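Local coordinates for RctB replication initiator protein (Vibrio cholerae, PDB 5UBE) that probably initiates replication of the second chromosome of the cholera pathogen by binding DNA, through a domain of the helix-turn-helix class, at residues A[42-47]-A[85-90]; A[52-57]-A[65-70]; A[99-102]-A[108-111]. All coordinates share one frame; numbering follows the deposited sequence.

Contact 1 of 3, residues A[42-47]-A[85-90]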
loop_
_atom_site.group_PDB
_atom_site.type_symbol
_atom_site.label_atom_id
_atom_site.label_comp_id
_atom_site.label_asym_id
_atom_site.label_seq_id
_atom_site.Cartn_x
_atom_site.Cartn_y
_atom_site.Cartn_z
ATOM N N LYS A 42 -5.145 7.169 -13.682
ATOM C CA LYS A 42 -3.733 7.524 -13.632
ATOM C C LYS A 42 -3.295 7.842 -12.206
ATOM O O LYS A 42 -2.188 7.477 -11.791
ATOM C CB LYS A 42 -3.463 8.720 -14.549
ATOM C CG LYS A 42 -3.506 8.399 -16.037
ATOM C CD LYS A 42 -2.683 7.159 -16.355
ATOM C CE LYS A 42 -2.197 7.141 -17.804
ATOM N NZ LYS A 42 -1.018 8.032 -18.022
ATOM N N SER A 43 -4.160 8.513 -11.441
ATOM C CA SER A 43 -3.826 8.895 -10.072
ATOM C C SER A 43 -3.699 7.683 -9.152
ATOM O O SER A 43 -2.909 7.709 -8.202
ATOM C CB SER A 43 -4.882 9.872 -9.539
ATOM O OG SER A 43 -4.626 10.226 -8.194
ATOM N N ILE A 44 -4.475 6.621 -9.391
ATOM C CA ILE A 44 -4.269 5.394 -8.618
ATOM C C ILE A 44 -2.981 4.706 -9.049
ATOM O O ILE A 44 -2.198 4.249 -8.210
ATOM C CB ILE A 44 -5.491 4.457 -8.746
ATOM C CG1 ILE A 44 -6.668 5.033 -7.949
ATOM C CG2 ILE A 44 -5.144 3.034 -8.254
ATOM C CD1 ILE A 44 -8.022 4.495 -8.332
ATOM N N VAL A 45 -2.742 4.614 -10.364
ATOM C CA VAL A 45 -1.516 3.986 -10.856
ATOM C C VAL A 45 -0.289 4.674 -10.274
ATOM O O VAL A 45 0.694 4.014 -9.920
ATOM C CB VAL A 45 -1.491 3.976 -12.397
ATOM C CG1 VAL A 45 -0.174 3.407 -12.906
ATOM C CG2 VAL A 45 -2.653 3.145 -12.928
ATOM N N GLU A 46 -0.329 6.002 -10.149
ATOM C CA GLU A 46 0.782 6.729 -9.534
ATOM C C GLU A 46 1.114 6.176 -8.154
ATOM O O GLU A 46 2.274 5.870 -7.855
ATOM C CB GLU A 46 0.439 8.216 -9.421
ATOM C CG GLU A 46 0.525 9.023 -10.702
ATOM C CD GLU A 46 0.097 10.472 -10.478
ATOM O OE1 GLU A 46 -0.408 10.779 -9.369
ATOM O OE2 GLU A 46 0.265 11.297 -11.403
ATOM N N LEU A 47 0.108 6.088 -7.280
ATOM C CA LEU A 47 0.313 5.467 -5.977
ATOM C C LEU A 47 0.890 4.057 -6.121
ATOM O O LEU A 47 1.859 3.708 -5.441
ATOM C CB LEU A 47 -1.002 5.429 -5.197
ATOM C CG LEU A 47 -0.898 4.698 -3.857
ATOM C CD1 LEU A 47 -0.044 5.509 -2.910
ATOM C CD2 LEU A 47 -2.260 4.399 -3.246
ATOM N N LEU A 85 -5.602 5.967 -2.002
ATOM C CA LEU A 85 -5.802 4.667 -1.371
ATOM C C LEU A 85 -7.281 4.344 -1.227
ATOM O O LEU A 85 -7.688 3.210 -1.497
ATOM C CB LEU A 85 -5.097 4.595 -0.016
ATOM C CG LEU A 85 -5.291 3.267 0.742
ATOM C CD1 LEU A 85 -4.659 2.061 0.036
ATOM C CD2 LEU A 85 -4.776 3.367 2.162
ATOM N N ARG A 86 -8.113 5.323 -0.834
ATOM C CA ARG A 86 -9.543 5.045 -0.740
ATOM C C ARG A 86 -10.118 4.655 -2.099
ATOM O O ARG A 86 -10.961 3.756 -2.191
ATOM C CB ARG A 86 -10.303 6.249 -0.186
ATOM C CG ARG A 86 -10.082 6.551 1.285
ATOM C CD ARG A 86 -11.078 7.631 1.766
ATOM N NE ARG A 86 -11.081 8.817 0.902
ATOM C CZ ARG A 86 -10.223 9.825 1.019
ATOM N NH1 ARG A 86 -9.277 9.798 1.963
ATOM N NH2 ARG A 86 -10.286 10.848 0.185
ATOM N N ALA A 87 -9.683 5.331 -3.164
ATOM C CA ALA A 87 -10.196 5.011 -4.492
ATOM C C ALA A 87 -9.764 3.616 -4.922
ATOM O O ALA A 87 -10.555 2.864 -5.497
ATOM C CB ALA A 87 -9.726 6.063 -5.502
ATOM N N ALA A 88 -8.510 3.252 -4.635
ATOM C CA ALA A 88 -7.984 1.952 -5.036
ATOM C C ALA A 88 -8.683 0.820 -4.298
ATOM O O ALA A 88 -8.927 -0.249 -4.873
ATOM C CB ALA A 88 -6.473 1.914 -4.789
ATOM N N VAL A 89 -9.008 1.034 -3.024
ATOM C CA VAL A 89 -9.809 0.064 -2.284
ATOM C C VAL A 89 -11.195 -0.079 -2.907
ATOM O O VAL A 89 -11.701 -1.195 -3.091
ATOM C CB VAL A 89 -9.886 0.477 -0.803
ATOM C CG1 VAL A 89 -10.911 -0.364 -0.063
ATOM C CG2 VAL A 89 -8.517 0.342 -0.167
ATOM N N ALA A 90 -11.821 1.043 -3.269
ATOM C CA ALA A 90 -13.166 0.982 -3.836
ATOM C C ALA A 90 -13.204 0.183 -5.132
ATOM O O ALA A 90 -14.231 -0.422 -5.455
ATOM C CB ALA A 90 -13.704 2.400 -4.067
#

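Contact 2 of 3, residues A[52-57]-A[65-70]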
loop_
_atom_site.group_PDB
_atom_site.type_symbol
_atom_site.label_atom_id
_atom_site.label_comp_id
_atom_site.label_asym_id
_atom_site.label_seq_id
_atom_site.Cartn_x
_atom_site.Cartn_y
_atom_site.Cartn_z
ATOM N N SER A 52 5.388 0.080 -5.461
ATOM C CA SER A 52 6.269 -0.886 -6.116
ATOM C C SER A 52 7.722 -0.425 -6.075
ATOM O O SER A 52 8.607 -1.147 -5.601
ATOM C CB SER A 52 5.801 -1.103 -7.556
ATOM O OG SER A 52 6.615 -2.048 -8.211
ATOM N N LEU A 53 7.985 0.798 -6.533
ATOM C CA LEU A 53 9.366 1.267 -6.607
ATOM C C LEU A 53 9.993 1.387 -5.222
ATOM O O LEU A 53 11.153 1.008 -5.019
ATOM C CB LEU A 53 9.410 2.595 -7.359
ATOM C CG LEU A 53 10.761 3.219 -7.709
ATOM C CD1 LEU A 53 10.657 3.983 -9.023
ATOM C CD2 LEU A 53 11.240 4.152 -6.609
ATOM N N ARG A 54 9.245 1.906 -4.247
ATOM C CA ARG A 54 9.778 1.995 -2.894
ATOM C C ARG A 54 9.988 0.610 -2.281
ATOM O O ARG A 54 10.856 0.444 -1.414
ATOM C CB ARG A 54 8.850 2.843 -2.021
ATOM C CG ARG A 54 9.296 3.006 -0.568
ATOM C CD ARG A 54 10.709 3.593 -0.495
ATOM N NE ARG A 54 11.178 3.784 0.872
ATOM C CZ ARG A 54 11.613 2.802 1.660
ATOM N NH1 ARG A 54 11.628 1.539 1.226
ATOM N NH2 ARG A 54 12.028 3.083 2.890
ATOM N N GLY A 55 9.206 -0.391 -2.710
ATOM C CA GLY A 55 9.375 -1.747 -2.206
ATOM C C GLY A 55 10.703 -2.375 -2.572
ATOM O O GLY A 55 11.163 -3.293 -1.878
ATOM N N LEU A 56 11.332 -1.890 -3.645
ATOM C CA LEU A 56 12.672 -2.325 -4.018
ATOM C C LEU A 56 13.656 -2.230 -2.857
ATOM O O LEU A 56 14.544 -3.082 -2.724
ATOM C CB LEU A 56 13.161 -1.486 -5.198
ATOM C CG LEU A 56 13.935 -2.140 -6.343
ATOM C CD1 LEU A 56 13.479 -3.577 -6.569
ATOM C CD2 LEU A 56 13.733 -1.314 -7.607
ATOM N N ARG A 57 13.525 -1.214 -2.006
ATOM C CA ARG A 57 14.441 -1.023 -0.888
ATOM C C ARG A 57 13.892 -1.548 0.433
ATOM O O ARG A 57 14.587 -1.464 1.439
ATOM C CB ARG A 57 14.789 0.463 -0.724
ATOM C CG ARG A 57 15.253 1.192 -1.982
ATOM C CD ARG A 57 15.688 2.638 -1.650
ATOM N NE ARG A 57 14.565 3.522 -1.329
ATOM C CZ ARG A 57 14.150 4.531 -2.098
ATOM N NH1 ARG A 57 14.769 4.800 -3.242
ATOM N NH2 ARG A 57 13.120 5.280 -1.723
ATOM N N THR A 65 2.934 4.539 4.389
ATOM C CA THR A 65 2.562 5.831 3.800
ATOM C C THR A 65 3.596 6.908 4.135
ATOM O O THR A 65 3.847 7.807 3.320
ATOM C CB THR A 65 1.152 6.252 4.252
ATOM O OG1 THR A 65 1.052 6.210 5.680
ATOM C CG2 THR A 65 0.141 5.321 3.690
ATOM N N THR A 66 4.250 6.811 5.296
ATOM C CA THR A 66 5.301 7.780 5.619
ATOM C C THR A 66 6.446 7.688 4.618
ATOM O O THR A 66 6.936 8.708 4.121
ATOM C CB THR A 66 5.809 7.568 7.049
ATOM O OG1 THR A 66 4.811 8.025 7.975
ATOM C CG2 THR A 66 7.119 8.358 7.298
ATOM N N GLU A 67 6.867 6.466 4.288
ATOM C CA GLU A 67 7.915 6.288 3.288
ATOM C C GLU A 67 7.448 6.751 1.913
ATOM O O GLU A 67 8.260 7.230 1.113
ATOM C CB GLU A 67 8.367 4.811 3.262
ATOM C CG GLU A 67 8.963 4.337 4.596
ATOM C CD GLU A 67 9.341 2.850 4.618
ATOM O OE1 GLU A 67 8.590 2.020 4.073
ATOM O OE2 GLU A 67 10.394 2.509 5.188
ATOM N N LEU A 68 6.155 6.597 1.617
ATOM C CA LEU A 68 5.632 7.065 0.335
ATOM C C LEU A 68 5.724 8.582 0.220
ATOM O O LEU A 68 6.126 9.109 -0.827
ATOM C CB LEU A 68 4.187 6.604 0.147
ATOM C CG LEU A 68 3.985 5.094 -0.057
ATOM C CD1 LEU A 68 2.555 4.782 -0.424
ATOM C CD2 LEU A 68 4.935 4.521 -1.111
ATOM N N ILE A 69 5.340 9.296 1.279
ATOM C CA ILE A 69 5.517 10.747 1.304
ATOM C C ILE A 69 6.965 11.104 1.002
ATOM O O ILE A 69 7.257 11.888 0.091
ATOM C CB ILE A 69 5.072 11.311 2.665
ATOM C CG1 ILE A 69 3.552 11.160 2.821
ATOM C CG2 ILE A 69 5.503 12.785 2.812
ATOM C CD1 ILE A 69 3.082 11.342 4.262
ATOM N N ASP A 70 7.898 10.510 1.748
ATOM C CA ASP A 70 9.308 10.822 1.558
ATOM C C ASP A 70 9.790 10.482 0.151
ATOM O O ASP A 70 10.674 11.166 -0.376
ATOM C CB ASP A 70 10.137 10.102 2.625
ATOM C CG ASP A 70 9.857 10.630 4.037
ATOM O OD1 ASP A 70 8.900 11.435 4.205
ATOM O OD2 ASP A 70 10.592 10.253 4.976
HETATM O O HOH W 1 10.996 6.649 1.285
#

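Contact 3 of 3, residues A[99-102]-A[108-111]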
loop_
_atom_site.group_PDB
_atom_site.type_symbol
_atom_site.label_atom_id
_atom_site.label_comp_id
_atom_site.label_asym_id
_atom_site.label_seq_id
_atom_site.Cartn_x
_atom_site.Cartn_y
_atom_site.Cartn_z
ATOM N N VAL A 99 -3.952 -4.908 11.493
ATOM C CA VAL A 99 -2.821 -5.577 12.120
ATOM C C VAL A 99 -2.469 -4.853 13.412
ATOM O O VAL A 99 -2.824 -3.689 13.617
ATOM C CB VAL A 99 -1.584 -5.632 11.198
ATOM C CG1 VAL A 99 -1.901 -6.410 9.938
ATOM C CG2 VAL A 99 -1.109 -4.224 10.870
ATOM N N ARG A 100 -1.759 -5.558 14.288
ATOM C CA ARG A 100 -1.297 -4.994 15.547
ATOM C C ARG A 100 0.221 -5.039 15.604
ATOM O O ARG A 100 0.878 -5.715 14.806
ATOM C CB ARG A 100 -1.888 -5.743 16.750
ATOM C CG ARG A 100 -3.401 -5.905 16.699
ATOM C CD ARG A 100 -3.918 -6.702 17.885
ATOM N NE ARG A 100 -5.372 -6.833 17.870
ATOM C CZ ARG A 100 -6.071 -7.513 18.773
ATOM N NH1 ARG A 100 -5.449 -8.134 19.768
ATOM N NH2 ARG A 100 -7.394 -7.574 18.681
ATOM N N PHE A 101 0.780 -4.289 16.548
ATOM C CA PHE A 101 2.215 -4.354 16.804
ATOM C C PHE A 101 2.534 -5.378 17.884
ATOM O O PHE A 101 3.506 -6.128 17.753
ATOM C CB PHE A 101 2.739 -2.969 17.187
ATOM C CG PHE A 101 2.388 -1.899 16.184
ATOM C CD1 PHE A 101 1.177 -1.234 16.256
ATOM C CD2 PHE A 101 3.267 -1.572 15.161
ATOM C CE1 PHE A 101 0.848 -0.256 15.326
ATOM C CE2 PHE A 101 2.946 -0.597 14.232
ATOM C CZ PHE A 101 1.737 0.060 14.314
ATOM N N GLU A 102 1.721 -5.408 18.945
ATOM C CA GLU A 102 1.697 -6.486 19.944
ATOM C C GLU A 102 3.079 -6.814 20.506
ATOM O O GLU A 102 3.334 -7.937 20.946
ATOM C CB GLU A 102 1.041 -7.747 19.374
ATOM C CG GLU A 102 -0.484 -7.712 19.368
ATOM C CD GLU A 102 -1.091 -8.922 18.678
ATOM O OE1 GLU A 102 -0.358 -9.609 17.934
ATOM O OE2 GLU A 102 -2.296 -9.188 18.881
ATOM N N LYS A 108 -3.749 -0.390 16.592
ATOM C CA LYS A 108 -3.699 -1.048 15.294
ATOM C C LYS A 108 -3.433 -0.023 14.197
ATOM O O LYS A 108 -3.555 1.191 14.400
ATOM C CB LYS A 108 -5.005 -1.798 14.985
ATOM C CG LYS A 108 -5.480 -2.744 16.075
ATOM C CD LYS A 108 -6.710 -3.514 15.613
ATOM C CE LYS A 108 -7.246 -4.436 16.696
ATOM N NZ LYS A 108 -8.343 -5.304 16.177
ATOM N N THR A 109 -3.042 -0.541 13.031
ATOM C CA THR A 109 -2.968 0.215 11.779
ATOM C C THR A 109 -3.572 -0.670 10.691
ATOM O O THR A 109 -4.078 -1.760 10.979
ATOM C CB THR A 109 -1.526 0.639 11.454
ATOM O OG1 THR A 109 -0.699 -0.524 11.312
ATOM C CG2 THR A 109 -0.970 1.519 12.558
ATOM N N MET A 110 -3.513 -0.220 9.434
ATOM C CA MET A 110 -4.070 -0.965 8.304
ATOM C C MET A 110 -2.963 -1.539 7.423
ATOM O O MET A 110 -2.058 -0.812 6.993
ATOM C CB MET A 110 -4.983 -0.086 7.448
ATOM C CG MET A 110 -6.464 -0.305 7.692
ATOM S SD MET A 110 -6.972 -2.023 7.567
ATOM C CE MET A 110 -8.695 -1.856 8.042
ATOM N N LEU A 111 -3.047 -2.834 7.141
ATOM C CA LEU A 111 -2.162 -3.477 6.181
ATOM C C LEU A 111 -2.912 -3.681 4.873
ATOM O O LEU A 111 -4.082 -4.067 4.874
ATOM C CB LEU A 111 -1.646 -4.816 6.709
ATOM C CG LEU A 111 -0.642 -5.523 5.800
ATOM C CD1 LEU A 111 0.613 -4.675 5.645
ATOM C CD2 LEU A 111 -0.312 -6.903 6.347
#

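Contact 1 of 3, residues A[42-47]-A[85-90]
With CG1 beside the backbone N and anti to the carbonyl carbon (chi1 -72°) and chi2 extended, I44 brings CD1 to the methyl of A87, 3.7 Å from CD1 to CB. The same chi1 turns CG2 toward the next methyl along, so that I44 CG2 rests 3.9 Å from A88 CB. One turn further on, L47 swings its CG anti to the backbone N (chi1 176°) and lays CD2 against the main chain of L85. Its nearest approach there is 3.9 Å from L47 CD2 to L85 N, with L85 CB 4.3 Å from the same methyl.

The contact is purely apolar. Methyls are all that A87 and A88 present to I44, and the CA atoms of I44 and A88 are 6.2 Å apart. The segment axes approach to 9.5 Å and run steeply across each other, at -104°. F94 covers L85 and A88, while L93 adds to the packing around I44. E46 forms a salt bridge with R84, one residue before segment 85-90 on the same helix, so a charged link joins the same two helices.

A helix crossing of this kind, with helix 42-55 braced over helix 78-91 and a hairpin following directly, is consistent with the helical core of a winged helix-turn-helix domain, in which helix 78-91 would occupy the recognition-helix position.

Contact 2 of 3, residues A[52-57]-A[65-70]
The R54 guanidinium has E67 over one face and R57 over the other. On the first, E67 OE1 stands 3.7 Å above the plane of the R54 guanidinium and toward its rim; on the opposite face the NE of R57 is similarly displaced. A water lies in the plane at the edge, 2.9 Å from R54 NE, which donates to it. The carboxylate is tilted 39° from the guanidinium, and the two side chains cross nearly at right angles.

OE2 approaches from over the same face as OE1, well off the plane, so the 2.9 Å contact between R54 NH2 and E67 OE2 is an ion pair and not an in-plane hydrogen bond. CG anti to the backbone N points the arginine at helix 65-71, and the bend at chi2 (56°) steps it aside so that the guanidinium turns a face to the carboxylate. The water donates to E67 O at 2.8 Å, so side chain and backbone of E67 are both tied to R54. R54 NH1 is buried with no partner in the model.

E67 is itself positioned by a hydrogen bond from S64 N to its OE1. Nearer the backbone of R54, L68 CD2 comes within 4.4 Å of R54 CB. V63 of strand 62-64 touches both R54 and L68, and L68 also packs on L50 and I51 of helix 42-55 and on I81 of helix 78-91, seating helix 65-71 between them.

Contact 3 of 3, residues A[99-102]-A[108-111]
V99 and T109 form the firm part of this antiparallel hairpin, a hydrogen-bonded pair with two 3.2 Å bonds: V99 N to T109 O, almost straight at 172°, and T109 N to V99 O, more bent at 157°. On the side where their side chains project, V99 CG1 packs 3.6 Å from L111 CB. T109 meets F101 at the ring edge, CG2 near the ring plane and 3.5 Å from CZ; chi1 of 61° puts OG1 between the backbone N and the carbonyl carbon and leaves CG2 beside the N, directed at that edge. I9 covers V99 and F101, and H15 meets the F101 ring at a slant.

The other face is more exposed and looser. R100 and K108 run extended, side by side, with K108 CE 3.3 Å from R100 NE. Their charged ends lie together, K108 NZ in the guanidinium plane at its edge, 3.5 Å from R100 NH2. E102 OE2 forms a salt bridge with R100 NH1 at 3.4 Å, its hydrogen bond weak.

This closeness probably carries a modest electrostatic cost, eased by E102 and solvent. Basic groups at the exposed end of a winged-helix hairpin could approach DNA, though that role is inferred here.

After strand 20-22 and helix 26-34, the chain enters helix 42-55, which serves both of the first two contacts. Contact 1 closes a long loop from 42-47 to 85-90 on helix 78-91; within it, contact 2 closes a shorter one, joining the end of helix 42-55 to helix 65-71 across strand 62-64. The two touch, L47 CD1 lying 3.7 Å from L68 CD1, so three helices share one packed interior. Contact 3 follows in series and closes the short hairpin loop between residues 102 and 108; strand 108-114 pairs on its other side with strand 20-22. Contacts 1 and 3 do not touch, their centres about 22 Å apart, although strand 94-100 also packs through F94 on contact 1.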